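Long-range contact in endo-1,3-beta-glucanase, family GH16 (Zobellia galactanivorans, PDB 5FUI), which probably binds laminarin through the C-terminal family 6 carbohydrate-binding module of a marine bacterial laminarinase: residues 54-65 with 123-132. Residues are numbered along the deposited sequence; the frame is centred on the assembly and turned at random.
With MG (magnesium ion), chain E.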
loop_
_atom_site.group_PDB
_atom_site.type_symbol
_atom_site.label_atom_id
_atom_site.label_comp_id
_atom_site.label_asym_id
_atom_site.label_seq_id
_atom_site.Cartn_x
_atom_site.Cartn_y
_atom_site.Cartn_z
ATOM N N SER A 54 14.116 10.561 9.048
ATOM C CA SER A 54 14.632 10.332 10.376
ATOM C C SER A 54 14.483 8.818 10.765
ATOM O O SER A 54 13.684 8.041 10.154
ATOM C CB SER A 54 14.054 11.292 11.400
ATOM O OG SER A 54 12.702 11.152 11.484
ATOM N N SER A 55 15.272 8.361 11.726
ATOM C CA SER A 55 15.169 7.002 12.233
ATOM C C SER A 55 14.133 7.032 13.333
ATOM O O SER A 55 14.168 7.860 14.257
ATOM C CB SER A 55 16.485 6.597 12.791
ATOM O OG SER A 55 17.474 6.580 11.764
ATOM N N GLY A 56 13.182 6.138 13.300
ATOM C CA GLY A 56 12.215 6.164 14.355
ATOM C C GLY A 56 10.912 5.533 13.861
ATOM O O GLY A 56 10.886 4.824 12.809
ATOM N N ASN A 57 9.862 5.747 14.617
ATOM C CA ASN A 57 8.584 5.140 14.326
ATOM C C ASN A 57 7.764 5.981 13.384
ATOM O O ASN A 57 7.674 7.184 13.527
ATOM C CB ASN A 57 7.847 4.738 15.597
ATOM C CG ASN A 57 8.649 3.699 16.376
ATOM O OD1 ASN A 57 9.112 2.653 15.849
ATOM N ND2 ASN A 57 8.872 4.024 17.624
ATOM N N TYR A 58 7.226 5.336 12.381
ATOM C CA TYR A 58 6.361 6.001 11.414
ATOM C C TYR A 58 4.963 5.363 11.424
ATOM O O TYR A 58 4.823 4.116 11.623
ATOM C CB TYR A 58 6.885 5.781 9.989
ATOM C CG TYR A 58 8.129 6.561 9.694
ATOM C CD1 TYR A 58 9.376 6.142 10.139
ATOM C CD2 TYR A 58 8.054 7.783 9.002
ATOM C CE1 TYR A 58 10.524 6.847 9.876
ATOM C CE2 TYR A 58 9.179 8.552 8.705
ATOM C CZ TYR A 58 10.442 8.079 9.163
ATOM O OH TYR A 58 11.554 8.868 8.886
ATOM N N LEU A 59 3.979 6.217 11.145
ATOM C CA LEU A 59 2.616 5.695 10.846
ATOM C C LEU A 59 2.536 5.584 9.329
ATOM O O LEU A 59 2.778 6.592 8.595
ATOM C CB LEU A 59 1.531 6.692 11.384
ATOM C CG LEU A 59 0.096 6.204 11.121
ATOM C CD1 LEU A 59 -0.193 4.977 11.989
ATOM C CD2 LEU A 59 -0.841 7.430 11.476
ATOM N N ILE A 60 2.153 4.383 8.856
ATOM C CA ILE A 60 1.945 4.229 7.413
ATOM C C ILE A 60 0.461 3.811 7.241
ATOM O O ILE A 60 -0.009 2.809 7.777
ATOM C CB ILE A 60 2.857 3.201 6.744
ATOM C CG1 ILE A 60 4.376 3.467 7.146
ATOM C CG2 ILE A 60 2.607 3.295 5.230
ATOM C CD1 ILE A 60 5.330 2.529 6.376
ATOM N N GLU A 61 -0.247 4.689 6.523
ATOM C CA GLU A 61 -1.709 4.546 6.260
ATOM C C GLU A 61 -1.927 4.087 4.857
ATOM O O GLU A 61 -1.177 4.494 3.958
ATOM C CB GLU A 61 -2.433 5.888 6.401
ATOM C CG GLU A 61 -2.547 6.414 7.854
ATOM C CD GLU A 61 -3.015 7.831 7.787
ATOM O OE1 GLU A 61 -2.168 8.714 7.514
ATOM O OE2 GLU A 61 -4.262 8.093 7.963
ATOM N N TYR A 62 -2.948 3.256 4.667
ATOM C CA TYR A 62 -3.296 2.683 3.376
ATOM C C TYR A 62 -4.771 2.880 3.135
ATOM O O TYR A 62 -5.611 2.437 3.943
ATOM C CB TYR A 62 -2.969 1.141 3.298
ATOM C CG TYR A 62 -1.521 0.840 3.616
ATOM C CD1 TYR A 62 -1.068 0.669 4.892
ATOM C CD2 TYR A 62 -0.581 0.774 2.556
ATOM C CE1 TYR A 62 0.289 0.391 5.130
ATOM C CE2 TYR A 62 0.782 0.504 2.783
ATOM C CZ TYR A 62 1.183 0.339 4.054
ATOM O OH TYR A 62 2.500 0.038 4.280
ATOM N N ARG A 63 -5.098 3.583 2.047
ATOM C CA ARG A 63 -6.500 3.870 1.672
ATOM C C ARG A 63 -6.969 2.775 0.779
ATOM O O ARG A 63 -6.538 2.638 -0.374
ATOM C CB ARG A 63 -6.599 5.252 1.052
ATOM C CG ARG A 63 -8.025 5.783 0.742
ATOM C CD ARG A 63 -8.715 6.016 2.102
ATOM N NE ARG A 63 -10.019 6.678 1.890
ATOM C CZ ARG A 63 -10.886 6.906 2.881
ATOM N NH1 ARG A 63 -10.612 6.528 4.155
ATOM N NH2 ARG A 63 -12.077 7.489 2.608
ATOM N N VAL A 64 -7.808 1.904 1.350
ATOM C CA VAL A 64 -8.137 0.567 0.741
ATOM C C VAL A 64 -9.651 0.332 0.656
ATOM O O VAL A 64 -10.420 0.962 1.385
ATOM C CB VAL A 64 -7.476 -0.609 1.523
ATOM C CG1 VAL A 64 -5.936 -0.500 1.365
ATOM C CG2 VAL A 64 -7.880 -0.643 2.997
ATOM N N ALA A 65 -10.074 -0.599 -0.207
ATOM C CA ALA A 65 -11.465 -1.017 -0.270
ATOM C C ALA A 65 -11.535 -2.475 -0.606
ATOM O O ALA A 65 -10.615 -3.021 -1.290
ATOM C CB ALA A 65 -12.122 -0.239 -1.428
ATOM N N TRP A 123 -8.694 -6.909 -3.130
ATOM C CA TRP A 123 -8.672 -5.605 -2.468
ATOM C C TRP A 123 -8.161 -4.570 -3.435
ATOM O O TRP A 123 -7.498 -4.900 -4.464
ATOM C CB TRP A 123 -7.818 -5.629 -1.159
ATOM C CG TRP A 123 -6.384 -6.109 -1.409
ATOM C CD1 TRP A 123 -5.987 -7.422 -1.565
ATOM C CD2 TRP A 123 -5.185 -5.282 -1.584
ATOM N NE1 TRP A 123 -4.604 -7.496 -1.757
ATOM C CE2 TRP A 123 -4.099 -6.191 -1.816
ATOM C CE3 TRP A 123 -4.917 -3.893 -1.575
ATOM C CZ2 TRP A 123 -2.802 -5.744 -2.034
ATOM C CZ3 TRP A 123 -3.572 -3.473 -1.737
ATOM C CH2 TRP A 123 -2.560 -4.398 -1.975
ATOM N N ASN A 124 -8.586 -3.306 -3.158
ATOM C CA ASN A 124 -8.155 -2.137 -3.995
ATOM C C ASN A 124 -7.341 -1.192 -3.137
ATOM O O ASN A 124 -7.553 -1.170 -1.865
ATOM C CB ASN A 124 -9.344 -1.367 -4.515
ATOM C CG ASN A 124 -10.186 -2.124 -5.558
ATOM O OD1 ASN A 124 -11.388 -1.760 -5.742
ATOM N ND2 ASN A 124 -9.657 -3.133 -6.170
ATOM N N ILE A 125 -6.471 -0.367 -3.725
ATOM C CA ILE A 125 -5.795 0.657 -2.940
ATOM C C ILE A 125 -5.660 1.964 -3.736
ATOM O O ILE A 125 -5.313 1.946 -4.916
ATOM C CB ILE A 125 -4.415 0.116 -2.447
ATOM C CG1 ILE A 125 -3.712 1.224 -1.677
ATOM C CG2 ILE A 125 -3.541 -0.392 -3.674
ATOM C CD1 ILE A 125 -2.546 0.694 -0.828
ATOM N N ASN A 126 -5.927 3.063 -3.043
ATOM C CA ASN A 126 -5.955 4.393 -3.625
ATOM C C ASN A 126 -4.584 5.117 -3.402
ATOM O O ASN A 126 -3.968 5.644 -4.370
ATOM C CB ASN A 126 -7.125 5.224 -3.024
ATOM C CG ASN A 126 -7.237 6.632 -3.574
ATOM O OD1 ASN A 126 -6.606 6.996 -4.540
ATOM N ND2 ASN A 126 -8.101 7.447 -2.933
ATOM N N TRP A 127 -4.094 5.075 -2.155
ATOM C CA TRP A 127 -2.844 5.753 -1.830
ATOM C C TRP A 127 -2.311 5.169 -0.526
ATOM O O TRP A 127 -2.961 4.416 0.175
ATOM C CB TRP A 127 -3.014 7.324 -1.705
ATOM C CG TRP A 127 -4.163 7.830 -0.917
ATOM C CD1 TRP A 127 -5.309 8.465 -1.421
ATOM C CD2 TRP A 127 -4.311 7.801 0.537
ATOM N NE1 TRP A 127 -6.161 8.817 -0.354
ATOM C CE2 TRP A 127 -5.602 8.462 0.836
ATOM C CE3 TRP A 127 -3.513 7.329 1.629
ATOM C CZ2 TRP A 127 -6.042 8.676 2.132
ATOM C CZ3 TRP A 127 -4.037 7.507 2.933
ATOM C CH2 TRP A 127 -5.262 8.133 3.167
ATOM N N ILE A 128 -1.059 5.567 -0.276
ATOM C CA ILE A 128 -0.292 5.278 0.910
ATOM C C ILE A 128 0.122 6.640 1.530
ATOM O O ILE A 128 0.483 7.578 0.781
ATOM C CB ILE A 128 0.994 4.444 0.606
ATOM C CG1 ILE A 128 0.657 3.156 -0.177
ATOM C CG2 ILE A 128 1.745 4.139 1.914
ATOM C CD1 ILE A 128 1.075 3.225 -1.632
ATOM N N ARG A 129 0.069 6.777 2.863
ATOM C CA ARG A 129 0.520 8.035 3.512
ATOM C C ARG A 129 1.422 7.663 4.648
ATOM O O ARG A 129 1.060 6.908 5.536
ATOM C CB ARG A 129 -0.739 8.844 3.939
ATOM C CG ARG A 129 -0.439 10.192 4.574
ATOM C CD ARG A 129 -1.667 11.118 4.561
ATOM N NE ARG A 129 -2.749 10.565 5.332
ATOM C CZ ARG A 129 -4.077 10.762 5.126
ATOM N NH1 ARG A 129 -4.473 11.592 4.126
ATOM N NH2 ARG A 129 -4.946 10.098 5.973
ATOM N N ILE A 130 2.578 8.331 4.659
ATOM C CA ILE A 130 3.613 8.075 5.643
ATOM C C ILE A 130 3.777 9.312 6.550
ATOM O O ILE A 130 3.986 10.412 5.987
ATOM C CB ILE A 130 4.960 7.687 4.995
ATOM C CG1 ILE A 130 4.760 6.383 4.166
ATOM C CG2 ILE A 130 6.066 7.536 6.072
ATOM C CD1 ILE A 130 5.919 6.053 3.172
ATOM N N THR A 131 3.683 9.152 7.872
ATOM C CA THR A 131 3.743 10.289 8.819
ATOM C C THR A 131 4.746 9.990 9.934
ATOM O O THR A 131 4.758 8.940 10.511
ATOM C CB THR A 131 2.348 10.528 9.465
ATOM O OG1 THR A 131 1.429 10.783 8.402
ATOM C CG2 THR A 131 2.391 11.748 10.382
ATOM N N LYS A 132 5.623 10.963 10.252
ATOM C CA LYS A 132 6.403 10.721 11.491
ATOM C C LYS A 132 5.990 11.596 12.617
ATOM O O LYS A 132 5.801 12.756 12.341
ATOM C CB LYS A 132 7.891 10.692 11.258
ATOM C CG LYS A 132 8.674 10.363 12.550
ATOM C CD LYS A 132 9.814 9.473 12.162
ATOM C CE LYS A 132 10.726 9.182 13.328
ATOM N NZ LYS A 132 11.381 10.465 13.755
HETATM MG MG MG E . -4.853 6.992 -6.121
HETATM O O HOH W 1 0.432 8.398 7.886
HETATM O O HOH W 2 -5.274 9.099 -7.047
#
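Residues 56-65 and 124-131 run antiparallel at 165°, hydrogen-bonded at Leu59-Thr131, Glu61-Arg129 and Ala65-Asn124. Arg63 O accepts from Asn126 N (2.8 Å) while Arg63 N donates to Trp127 O (3.0 Å), a classic beta bulge. Asn126 grips the magnesium ion with O and OD1, and its ND2 hydrogen-bonds to Glu31. Glu14, Glu16, Glu34 and water 2 complete the site.

On one face of the sheet, Arg129 holds Glu61 side-on in a salt bridge. Its NE reaches OE1 at 2.9 Å and NH2 reaches OE2, both from above the carboxylate plane; the carboxylate and guanidinium planes are 45° apart. Water 1 ties Glu61 OE1 (2.6 Å) to Arg129 O and to Thr131 OG1, which is also hydrogen-bonded to Thr10. Arg63 CB sits over the six-membered ring of Trp127, 3.4 Å from its centroid. Trp127 CH2 lies over a face of the Arg129 guanidinium. A serine in place of Trp127 would probably take from Arg63 the face its CB and CG lie on and from Arg129 the CH2 contact, opening a gap between them. The Arg63 guanidinium forms a salt bridge with Glu31 and a hydrogen bond to Thr100.

These are the two central strands of one sheet of the CBM6 beta-sandwich. Their other face packs on the second sheet. There Ile60 CG2 meets Ile128 CG2 at 3.5 Å.

Lys132 lays CD over the Tyr58 ring, 3.5 Å from its centroid. With CG anti to the backbone N (chi1 -177°) and bends at chi2 and chi4, its chain passes over the ring and NZ donates a hydrogen bond to Ser54 OG (2.7 Å).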